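Local coordinates for MGS-M4 (Unidentified, PDB 4Q3M), which probably reduces carbonyl groups with a nicotinamide cofactor, as aldo-keto reductases do, on a TIM-barrel scaffold, although its natural substrate is unknown, at residues Pro186-Gln191 with Lys263-Glu268; Ile179-Tyr184 with Arg223-Ile228; Gly18-Lys23 with Lys230-Glu235; Met46-Glu51 with Thr71-Asn76. All coordinates share one frame; numbering follows the deposited sequence.

Interaction 1: Pro186-Gln191 with Lys263-Glu268. With SO4 (sulfate ion), chain G.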
# COMPACT_ATOMS: atom_id res chain seq x y z
N PRO A 186 12.37 -4.39 -10.00
CA PRO A 186 11.64 -5.13 -11.03
C PRO A 186 11.85 -6.64 -10.91
O PRO A 186 11.07 -7.42 -11.46
CB PRO A 186 12.24 -4.60 -12.33
CG PRO A 186 13.63 -4.24 -11.97
CD PRO A 186 13.58 -3.74 -10.55
N LEU A 187 12.91 -7.03 -10.21
CA LEU A 187 13.18 -8.44 -9.96
C LEU A 187 12.77 -8.81 -8.53
O LEU A 187 13.29 -9.77 -7.96
CB LEU A 187 14.66 -8.76 -10.19
CG LEU A 187 15.20 -8.46 -11.59
CD1 LEU A 187 16.61 -9.01 -11.75
CD2 LEU A 187 14.27 -9.02 -12.65
N MET A 188 11.84 -8.04 -7.98
CA MET A 188 11.30 -8.25 -6.64
C MET A 188 12.36 -8.16 -5.54
O MET A 188 12.16 -8.68 -4.44
CB MET A 188 10.57 -9.59 -6.55
CG MET A 188 9.29 -9.65 -7.36
SD MET A 188 8.39 -11.20 -7.16
CE MET A 188 8.05 -11.17 -5.41
N SER A 189 13.48 -7.50 -5.84
CA SER A 189 14.54 -7.22 -4.87
C SER A 189 14.98 -8.45 -4.07
O SER A 189 15.26 -9.51 -4.64
CB SER A 189 14.09 -6.12 -3.91
OG SER A 189 15.08 -5.87 -2.92
N HIS A 190 15.02 -8.30 -2.75
CA HIS A 190 15.46 -9.37 -1.86
C HIS A 190 14.49 -10.55 -1.86
O HIS A 190 14.81 -11.63 -1.38
CB HIS A 190 15.64 -8.84 -0.44
CG HIS A 190 14.38 -8.31 0.18
ND1 HIS A 190 13.51 -9.10 0.90
CD2 HIS A 190 13.84 -7.07 0.17
CE1 HIS A 190 12.49 -8.37 1.31
NE2 HIS A 190 12.67 -7.13 0.89
N GLN A 191 13.29 -10.33 -2.40
CA GLN A 191 12.33 -11.41 -2.60
C GLN A 191 12.51 -12.00 -3.99
O GLN A 191 11.54 -12.34 -4.67
CB GLN A 191 10.90 -10.90 -2.42
CG GLN A 191 10.56 -10.52 -0.98
CD GLN A 191 10.65 -11.71 -0.04
OE1 GLN A 191 11.30 -11.63 1.01
NE2 GLN A 191 10.00 -12.81 -0.40
N LYS A 263 0.89 -8.39 -3.40
CA LYS A 263 1.70 -8.37 -2.19
C LYS A 263 2.84 -7.36 -2.33
O LYS A 263 3.86 -7.65 -2.95
CB LYS A 263 2.26 -9.76 -1.89
CG LYS A 263 3.19 -9.81 -0.68
CD LYS A 263 3.77 -11.20 -0.49
CE LYS A 263 2.74 -12.16 0.08
NZ LYS A 263 2.40 -11.84 1.50
N LYS A 264 2.64 -6.17 -1.77
CA LYS A 264 3.64 -5.12 -1.84
C LYS A 264 4.80 -5.41 -0.90
O LYS A 264 4.60 -5.72 0.28
CB LYS A 264 3.01 -3.76 -1.50
CG LYS A 264 3.98 -2.59 -1.59
CD LYS A 264 3.23 -1.27 -1.66
CE LYS A 264 4.20 -0.09 -1.66
NZ LYS A 264 5.24 -0.24 -2.71
N ILE A 265 6.02 -5.32 -1.42
CA ILE A 265 7.21 -5.65 -0.65
C ILE A 265 7.65 -4.51 0.26
O ILE A 265 7.91 -4.72 1.45
CB ILE A 265 8.39 -6.03 -1.57
CG1 ILE A 265 8.00 -7.22 -2.46
CG2 ILE A 265 9.63 -6.36 -0.76
CD1 ILE A 265 9.09 -7.62 -3.44
N PHE A 266 7.73 -3.31 -0.29
CA PHE A 266 8.30 -2.18 0.44
C PHE A 266 7.25 -1.36 1.19
O PHE A 266 6.05 -1.59 1.06
CB PHE A 266 9.08 -1.28 -0.52
CG PHE A 266 10.30 -1.95 -1.10
CD1 PHE A 266 11.49 -1.98 -0.40
CD2 PHE A 266 10.24 -2.56 -2.35
CE1 PHE A 266 12.61 -2.59 -0.93
CE2 PHE A 266 11.36 -3.18 -2.88
CZ PHE A 266 12.54 -3.19 -2.17
N THR A 267 7.74 -0.40 1.98
CA THR A 267 6.92 0.40 2.89
C THR A 267 5.68 0.99 2.23
O THR A 267 5.74 1.53 1.13
CB THR A 267 7.75 1.55 3.49
OG1 THR A 267 8.98 1.04 4.00
CG2 THR A 267 6.98 2.24 4.61
N GLU A 268 4.54 0.87 2.92
CA GLU A 268 3.28 1.43 2.44
C GLU A 268 3.41 2.94 2.28
O GLU A 268 4.06 3.60 3.10
CB GLU A 268 2.14 1.07 3.40
CG GLU A 268 0.76 1.07 2.77
CD GLU A 268 0.18 2.46 2.61
OE1 GLU A 268 0.44 3.32 3.48
OE2 GLU A 268 -0.53 2.70 1.61
S SO4 G . 15.88 -5.58 -8.24
O1 SO4 G . 16.89 -6.44 -7.62
O2 SO4 G . 15.91 -4.27 -7.60
O3 SO4 G . 16.17 -5.44 -9.66
O4 SO4 G . 14.56 -6.19 -8.06
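Ile265 meets Pro186-Gln191 with both of its branches, and its rotamer decides which branch goes where. CG1 stands beside the backbone N (chi1 -58°), and the chain then runs on extended, so CD1 is carried to the turn at Met188. There CD1 lies 3.4 Å from Met188 O and also touches Met188 CB and Gln191 CB, the Met188 side chain crossing it at about a right angle. The other branch, CG2, reaches the imidazole of His190, with NE2 3.5 Å away; the two side chains run antiparallel to one another. Phe266 approaches next to it by its rim, CZ sitting 3.7 Å from Ser189 CB, which lies near the ring plane. Over one face of the same ring, displaced toward its rim, is CG2 of Ile265.

Both segments are loops at the mouth of an aldo-keto reductase TIM barrel: Pro186-Gln191 follows strand 180-184, and Lys263-Glu268 belongs to the C-terminal region. Glu160 fixes the latter by accepting bonds from the backbone N atoms of Ile265 and Phe266, while Glu268 makes backbone hydrogen bonds to the second subunit.

The turn itself is closed by Gln191 N bonding to Met188 O at 2.9 Å. On the barrel side of that turn a sulfate is gripped by main chain, O4 accepting from Leu187 N and Ser189 N, each at 2.8 Å, the second being the straighter bond. In relatives this loop binds the cofactor pyrophosphate, so the anion probably marks that site.

Interaction 2: Ile179-Tyr184 with Arg223-Ile228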
# COMPACT_ATOMS: atom_id res chain seq x y z
N ILE A 179 2.32 11.20 -16.64
CA ILE A 179 3.43 10.89 -15.74
C ILE A 179 4.06 9.56 -16.13
O ILE A 179 3.37 8.54 -16.19
CB ILE A 179 2.97 10.84 -14.27
CG1 ILE A 179 2.33 12.17 -13.86
CG2 ILE A 179 4.14 10.50 -13.36
CD1 ILE A 179 1.78 12.18 -12.45
N GLN A 180 5.36 9.57 -16.39
CA GLN A 180 6.06 8.35 -16.75
C GLN A 180 6.31 7.49 -15.51
O GLN A 180 7.11 7.86 -14.65
CB GLN A 180 7.39 8.66 -17.45
CG GLN A 180 8.23 7.42 -17.73
CD GLN A 180 7.56 6.48 -18.72
OE1 GLN A 180 7.00 6.90 -19.72
NE2 GLN A 180 7.62 5.18 -18.42
N LEU A 181 5.63 6.36 -15.43
CA LEU A 181 5.84 5.44 -14.32
C LEU A 181 7.17 4.72 -14.48
O LEU A 181 7.48 4.19 -15.55
CB LEU A 181 4.69 4.44 -14.22
CG LEU A 181 4.64 3.61 -12.93
CD1 LEU A 181 3.24 3.61 -12.34
CD2 LEU A 181 5.12 2.19 -13.19
N GLU A 182 7.95 4.70 -13.41
CA GLU A 182 9.23 4.02 -13.41
C GLU A 182 9.22 2.90 -12.37
O GLU A 182 8.75 3.09 -11.25
CB GLU A 182 10.37 5.00 -13.13
CG GLU A 182 11.76 4.42 -13.30
CD GLU A 182 12.85 5.44 -13.04
OE1 GLU A 182 12.57 6.46 -12.36
OE2 GLU A 182 13.99 5.23 -13.51
N ALA A 183 9.72 1.73 -12.76
CA ALA A 183 9.66 0.57 -11.89
C ALA A 183 11.00 0.28 -11.22
O ALA A 183 11.98 -0.01 -11.90
CB ALA A 183 9.19 -0.65 -12.67
N TYR A 184 11.03 0.36 -9.90
CA TYR A 184 12.18 -0.14 -9.16
C TYR A 184 11.80 -1.48 -8.54
O TYR A 184 10.62 -1.83 -8.49
CB TYR A 184 12.68 0.86 -8.10
CG TYR A 184 11.87 0.95 -6.82
CD1 TYR A 184 12.05 0.03 -5.79
CD2 TYR A 184 10.98 2.00 -6.61
CE1 TYR A 184 11.33 0.12 -4.61
CE2 TYR A 184 10.26 2.10 -5.43
CZ TYR A 184 10.44 1.16 -4.44
OH TYR A 184 9.73 1.26 -3.26
N ARG A 223 5.09 -2.73 -21.47
CA ARG A 223 4.09 -1.85 -20.88
C ARG A 223 4.52 -0.39 -20.91
O ARG A 223 3.91 0.45 -20.26
CB ARG A 223 3.79 -2.27 -19.44
CG ARG A 223 3.14 -3.63 -19.28
CD ARG A 223 2.89 -3.93 -17.82
NE ARG A 223 1.99 -2.95 -17.20
CZ ARG A 223 1.85 -2.79 -15.89
NH1 ARG A 223 2.55 -3.53 -15.05
NH2 ARG A 223 1.01 -1.87 -15.42
N GLU A 224 5.58 -0.10 -21.67
CA GLU A 224 6.13 1.25 -21.78
C GLU A 224 6.49 1.83 -20.41
O GLU A 224 6.27 3.01 -20.15
CB GLU A 224 5.16 2.17 -22.51
CG GLU A 224 4.90 1.77 -23.96
CD GLU A 224 3.95 2.72 -24.67
OE1 GLU A 224 3.20 3.43 -23.99
OE2 GLU A 224 3.97 2.75 -25.92
N ILE A 225 7.04 0.98 -19.55
CA ILE A 225 7.46 1.40 -18.22
C ILE A 225 8.98 1.39 -18.10
O ILE A 225 9.63 0.41 -18.45
CB ILE A 225 6.86 0.49 -17.13
CG1 ILE A 225 5.34 0.62 -17.09
CG2 ILE A 225 7.46 0.81 -15.76
CD1 ILE A 225 4.68 -0.22 -16.02
N VAL A 226 9.55 2.49 -17.61
CA VAL A 226 10.98 2.57 -17.38
C VAL A 226 11.39 1.61 -16.27
O VAL A 226 10.80 1.61 -15.19
CB VAL A 226 11.42 4.00 -17.01
CG1 VAL A 226 12.92 4.05 -16.76
CG2 VAL A 226 11.03 4.98 -18.12
N VAL A 227 12.40 0.79 -16.54
CA VAL A 227 12.82 -0.24 -15.60
C VAL A 227 14.29 -0.08 -15.20
O VAL A 227 15.14 0.20 -16.04
CB VAL A 227 12.59 -1.65 -16.19
CG1 VAL A 227 13.25 -1.78 -17.55
CG2 VAL A 227 13.09 -2.73 -15.25
N ILE A 228 14.57 -0.24 -13.91
CA ILE A 228 15.93 -0.08 -13.40
C ILE A 228 16.34 -1.21 -12.46
O ILE A 228 16.32 -1.05 -11.24
CB ILE A 228 16.10 1.27 -12.68
CG1 ILE A 228 14.85 1.59 -11.85
CG2 ILE A 228 16.35 2.38 -13.67
CD1 ILE A 228 15.01 2.77 -10.93
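Glu182 lies across Val226 where two neighbouring parallel strands of the TIM barrel, 180-184 and 226-227, run side by side. Its chain leaves the backbone opposite the N (chi1 -172°) and stays extended, which lays it against the second strand along most of its length. CB comes within 4.1 Å of Val226 CB. CG, one step further, packs on Val226 CG1 and lies 3.5 Å from Val226 O. CD touches both Val226 CG1 and Ile228 CD1. At the tip the two oxygens part company. Glu182 OE2 rests among methyl groups, 3.6 Å from Val226 CG1. It is also close to CG2 and CD1 of Ile228, whereas OE1 accepts a bond from Gln158 NE2 on the adjoining strand. Across the barrel interior His41 touches Glu182, Val226 and Ile228.

The strands are joined by main-chain bonds: Ala183 N to Val226 O at 2.7 Å, Ile228 N to Ala183 O, and a weak one from Val226 N to Leu181 O. On the face that carries Ala183 and Val227, the Ala183 methyl touches Ile225 CG2. Leu181 and Ile225 lie alongside each other, pointing the same way, near helix 168-176.

At the strand's start Gln180 folds back at chi2, and NE2 donates to both Leu181 O and Glu224 O. The bond to Glu224 O is almost straight (175°). Glu224 closes a Schellman motif, and just before it Arg223 spreads its guanidinium beneath Ile225 CD1, 3.8 Å off the plane.

Interaction 3: Gly18-Lys23 with Lys230-Glu235. With SO4 (sulfate ion), chain G.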
# COMPACT_ATOMS: atom_id res chain seq x y z
N GLY A 18 20.27 -0.04 -11.70
CA GLY A 18 19.90 0.31 -10.35
C GLY A 18 21.08 0.17 -9.41
O GLY A 18 21.85 -0.79 -9.51
N THR A 19 21.24 1.13 -8.51
CA THR A 19 22.34 1.10 -7.55
C THR A 19 21.80 1.05 -6.13
O THR A 19 20.96 1.86 -5.75
CB THR A 19 23.27 2.32 -7.70
OG1 THR A 19 22.55 3.51 -7.35
CG2 THR A 19 23.77 2.44 -9.13
N PHE A 20 22.28 0.10 -5.34
CA PHE A 20 21.89 0.00 -3.94
C PHE A 20 23.08 0.29 -3.03
O PHE A 20 24.23 0.14 -3.44
CB PHE A 20 21.30 -1.38 -3.63
CG PHE A 20 22.24 -2.52 -3.90
CD1 PHE A 20 23.11 -2.97 -2.92
CD2 PHE A 20 22.24 -3.16 -5.13
CE1 PHE A 20 23.97 -4.02 -3.16
CE2 PHE A 20 23.10 -4.22 -5.38
CZ PHE A 20 23.96 -4.65 -4.39
N ARG A 21 22.79 0.72 -1.81
CA ARG A 21 23.83 1.06 -0.84
C ARG A 21 24.71 -0.14 -0.52
O ARG A 21 24.37 -0.96 0.34
CB ARG A 21 23.20 1.62 0.44
CG ARG A 21 24.21 2.03 1.50
CD ARG A 21 23.53 2.73 2.67
NE ARG A 21 24.50 3.26 3.62
CZ ARG A 21 25.02 4.48 3.54
NH1 ARG A 21 24.67 5.30 2.56
NH2 ARG A 21 25.90 4.89 4.45
N SER A 22 25.84 -0.24 -1.20
CA SER A 22 26.76 -1.36 -1.00
C SER A 22 28.13 -0.88 -0.51
O SER A 22 28.26 0.22 0.04
CB SER A 22 26.92 -2.17 -2.28
OG SER A 22 27.75 -3.30 -2.08
N LYS A 23 29.14 -1.72 -0.72
CA LYS A 23 30.46 -1.53 -0.14
C LYS A 23 31.40 -0.86 -1.16
O LYS A 23 30.99 -0.58 -2.29
CB LYS A 23 31.00 -2.89 0.34
CG LYS A 23 32.19 -2.92 1.33
CD LYS A 23 32.30 -1.72 2.27
CE LYS A 23 33.72 -1.64 2.86
NZ LYS A 23 34.10 -0.33 3.44
N LYS A 230 18.54 -3.53 -10.20
CA LYS A 230 19.76 -3.33 -9.42
C LYS A 230 20.63 -4.58 -9.44
O LYS A 230 20.13 -5.70 -9.36
CB LYS A 230 19.42 -2.96 -7.98
CG LYS A 230 18.41 -1.83 -7.84
CD LYS A 230 18.02 -1.61 -6.39
CE LYS A 230 16.89 -0.60 -6.27
NZ LYS A 230 17.30 0.76 -6.71
N SER A 231 21.95 -4.39 -9.56
CA SER A 231 22.90 -5.49 -9.57
C SER A 231 24.34 -5.00 -9.42
O SER A 231 24.66 -3.88 -9.81
CB SER A 231 22.76 -6.31 -10.85
OG SER A 231 23.63 -7.43 -10.84
N ILE A 232 25.19 -5.85 -8.87
CA ILE A 232 26.62 -5.56 -8.80
C ILE A 232 27.41 -6.70 -9.44
O ILE A 232 28.65 -6.68 -9.46
CB ILE A 232 27.11 -5.36 -7.35
CG1 ILE A 232 26.80 -6.60 -6.51
CG2 ILE A 232 26.48 -4.11 -6.75
CD1 ILE A 232 27.38 -6.54 -5.11
N THR A 233 26.69 -7.69 -9.96
CA THR A 233 27.31 -8.81 -10.65
C THR A 233 27.32 -8.57 -12.15
O THR A 233 26.27 -8.61 -12.79
CB THR A 233 26.59 -10.13 -10.34
OG1 THR A 233 26.47 -10.30 -8.93
CG2 THR A 233 27.35 -11.31 -10.94
N PRO A 234 28.51 -8.31 -12.72
CA PRO A 234 28.72 -7.92 -14.12
C PRO A 234 27.97 -8.78 -15.13
O PRO A 234 27.43 -8.24 -16.10
CB PRO A 234 30.23 -8.09 -14.30
CG PRO A 234 30.79 -7.83 -12.94
CD PRO A 234 29.78 -8.41 -11.98
N GLU A 235 27.93 -10.09 -14.91
CA GLU A 235 27.24 -10.99 -15.82
C GLU A 235 25.75 -10.70 -15.90
O GLU A 235 25.19 -10.54 -16.99
CB GLU A 235 27.46 -12.45 -15.41
CG GLU A 235 26.47 -13.42 -16.05
CD GLU A 235 27.10 -14.75 -16.40
OE1 GLU A 235 27.81 -15.32 -15.55
OE2 GLU A 235 26.87 -15.24 -17.53
S SO4 G . 15.88 -5.58 -8.24
O1 SO4 G . 16.89 -6.44 -7.62
O2 SO4 G . 15.91 -4.27 -7.60
O3 SO4 G . 16.17 -5.44 -9.66
O4 SO4 G . 14.56 -6.19 -8.06
O HOH W 1 24.50 -1.18 -8.94
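The Phe20 ring turns its edge to Lys230, whose CB lies near the ring plane 4.0 Å from Phe20 CD2. Ile232 meets the same ring obliquely, its CG2 3.5 Å from Phe20 CZ, with its side chain roughly perpendicular to that of Phe20. Phe20 CG sits between the backbone N and the carbonyl carbon (chi1 59°), a position that swings the ring over toward Lys230 and Ile232.

Beside the ring the two backbones meet. Gly18 and Lys230 form a single bridge, with a CA-H...O contact from Lys230 CA to Gly18 O at 3.3 Å. Having no side chain, Gly18 lets the Lys230 chain pass close by, CG lying 3.6 Å from Gly18 CA. A water ties the segments together a little further on, donating to Gly18 O at 2.7 Å and to Ser231 O.

Lys230 also faces the sulfate. Its backbone N donates to O3 at 3.1 Å, and its methylene groups run past O2. Just before helix 234-241, Ser231 OG accepts from Thr233 N, two residues on, an ST turn.

The bridge brings the first barrel strand to the chain that follows the last, as closure of a TIM barrel requires. The Lys-Ser-Ile-Thr-Pro run leading into helix 234-241 matches the aldo-keto reductase signature, which in relatives binds the cofactor phosphate end.

Interaction 4: Met46-Glu51 with Thr71-Asn76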
# COMPACT_ATOMS: atom_id res chain seq x y z
N MET A 46 20.87 9.88 -2.64
CA MET A 46 21.77 10.32 -1.59
C MET A 46 21.83 9.32 -0.44
O MET A 46 22.85 9.19 0.22
CB MET A 46 21.37 11.71 -1.07
CG MET A 46 20.37 11.74 0.08
SD MET A 46 21.09 11.55 1.73
CE MET A 46 22.60 12.49 1.56
N ILE A 47 20.74 8.58 -0.23
CA ILE A 47 20.67 7.62 0.86
C ILE A 47 21.52 6.38 0.56
O ILE A 47 21.92 5.65 1.47
CB ILE A 47 19.21 7.20 1.16
CG1 ILE A 47 19.10 6.60 2.57
CG2 ILE A 47 18.69 6.24 0.10
CD1 ILE A 47 19.53 7.55 3.67
N TYR A 48 21.80 6.16 -0.72
CA TYR A 48 22.63 5.03 -1.13
C TYR A 48 24.09 5.29 -0.77
O TYR A 48 24.86 4.35 -0.54
CB TYR A 48 22.50 4.77 -2.63
CG TYR A 48 21.10 4.45 -3.09
CD1 TYR A 48 20.16 3.93 -2.21
CD2 TYR A 48 20.71 4.67 -4.41
CE1 TYR A 48 18.87 3.63 -2.63
CE2 TYR A 48 19.42 4.38 -4.83
CZ TYR A 48 18.51 3.86 -3.94
OH TYR A 48 17.23 3.57 -4.36
N GLY A 49 24.46 6.56 -0.72
CA GLY A 49 25.82 6.95 -0.37
C GLY A 49 26.84 6.48 -1.39
O GLY A 49 27.98 6.16 -1.03
N ASN A 50 26.44 6.42 -2.65
CA ASN A 50 27.35 6.01 -3.71
C ASN A 50 27.44 7.04 -4.84
O ASN A 50 28.00 6.76 -5.89
CB ASN A 50 26.93 4.64 -4.28
CG ASN A 50 25.51 4.63 -4.81
OD1 ASN A 50 24.94 5.67 -5.16
ND2 ASN A 50 24.92 3.44 -4.88
N GLU A 51 26.89 8.22 -4.59
CA GLU A 51 26.92 9.31 -5.57
C GLU A 51 28.35 9.65 -5.97
O GLU A 51 28.60 10.09 -7.09
CB GLU A 51 26.22 10.55 -5.02
CG GLU A 51 24.72 10.40 -4.84
CD GLU A 51 24.08 11.61 -4.19
OE1 GLU A 51 24.68 12.15 -3.23
OE2 GLU A 51 22.99 12.02 -4.63
N THR A 71 20.04 9.81 -12.73
CA THR A 71 18.96 10.12 -11.80
C THR A 71 19.42 9.96 -10.36
O THR A 71 19.96 8.91 -9.98
CB THR A 71 17.73 9.22 -12.02
OG1 THR A 71 17.23 9.41 -13.35
CG2 THR A 71 16.63 9.54 -11.02
N THR A 72 19.21 10.99 -9.55
CA THR A 72 19.41 10.87 -8.11
C THR A 72 18.16 11.37 -7.40
O THR A 72 17.29 12.00 -8.01
CB THR A 72 20.65 11.64 -7.63
OG1 THR A 72 20.91 11.31 -6.26
CG2 THR A 72 20.43 13.14 -7.75
N LYS A 73 18.07 11.08 -6.11
CA LYS A 73 16.86 11.39 -5.36
C LYS A 73 17.15 12.19 -4.11
O LYS A 73 18.27 12.17 -3.58
CB LYS A 73 16.13 10.10 -4.98
CG LYS A 73 16.04 9.09 -6.11
CD LYS A 73 15.29 7.84 -5.68
CE LYS A 73 15.38 6.77 -6.76
NZ LYS A 73 16.76 6.22 -6.90
N LEU A 74 16.14 12.90 -3.63
CA LEU A 74 16.27 13.69 -2.42
C LEU A 74 15.70 12.90 -1.25
O LEU A 74 14.58 12.42 -1.31
CB LEU A 74 15.53 15.02 -2.57
CG LEU A 74 15.32 15.67 -1.21
CD1 LEU A 74 16.51 16.56 -0.94
CD2 LEU A 74 14.04 16.44 -1.15
N TRP A 75 16.48 12.77 -0.17
CA TRP A 75 16.06 11.95 0.96
C TRP A 75 15.07 12.67 1.88
O TRP A 75 15.01 13.90 1.90
CB TRP A 75 17.28 11.48 1.75
CG TRP A 75 16.97 10.52 2.85
CD1 TRP A 75 17.22 10.68 4.18
CD2 TRP A 75 16.32 9.25 2.72
NE1 TRP A 75 16.78 9.58 4.88
CE2 TRP A 75 16.22 8.69 4.01
CE3 TRP A 75 15.82 8.52 1.63
CZ2 TRP A 75 15.64 7.44 4.24
CZ3 TRP A 75 15.24 7.28 1.86
CH2 TRP A 75 15.16 6.76 3.16
N ASN A 76 14.30 11.88 2.63
CA ASN A 76 13.23 12.38 3.49
C ASN A 76 13.64 13.50 4.44
O ASN A 76 12.88 14.45 4.65
CB ASN A 76 12.66 11.22 4.32
CG ASN A 76 12.26 10.04 3.46
OD1 ASN A 76 12.47 10.03 2.25
ND2 ASN A 76 11.67 9.02 4.09
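Two torsions set Ile47 over the face of Trp75: CG1 points opposite the backbone N (chi1 -160°), and a bend at chi2 (59°) turns CD1 down onto the indole. CD1 then stands 3.6 Å above the centroid of the Trp75 five-membered ring, only 13° off its normal, a CH-pi contact over the face. CB and CG1 of Ile47 follow along the six-membered part. Asn76 OD1 lies over the opposite face. Met46 comes in beside this pair, its CG 3.5 Å from Trp75 CB, while its sulfur makes an oblique Met-aromatic contact with the same ring.

Further back along the strand, Thr72 OG1 donates to Glu51 OE2 at 2.7 Å, and OE2 accepts through its anti lone pair. Ser91 OG shares that oxygen, so the first turn of helix 51-59 is tied to strand 69-74 and to helix 81-94 through one buried atom.

Lys73 stretches out from the strand and bends at chi4, bringing NZ 3.7 Å from Tyr48 OH and 3.8 Å from Tyr48 CE2. The ammonium group is held by a salt bridge to Asp43 OD2 and a bond to Thr44 O. His106 meets Trp75 edge-to-face. Asp43, Tyr48, Lys73 and His106, gathered at the mouth of the barrel, are consistent with the Asp-Tyr-Lys-His active-site tetrad of the aldo-keto reductases.

The four contacts sample one TIM barrel from wall to rim. Interaction 2 is the buried one, its centre about 7 Å from the centre of the chain, and relies on main-chain bonds between parallel strands with side chains on either face; interaction 1, at the surface, is mainly apolar contact between loops. Interactions 3 and 4 are partly buried and touch: Arg21 NH1 reaches Ile47 O in a probable hydrogen bond. Interactions 1 and 3, with centres about 17 Å apart, do not touch, yet both bind the sulfate through backbone N atoms. Interactions 2 and 4 involve different strands of the same sheet, whereas Pro186 and Phe266 of interaction 1 pack on Val227 and Tyr184 of interaction 2.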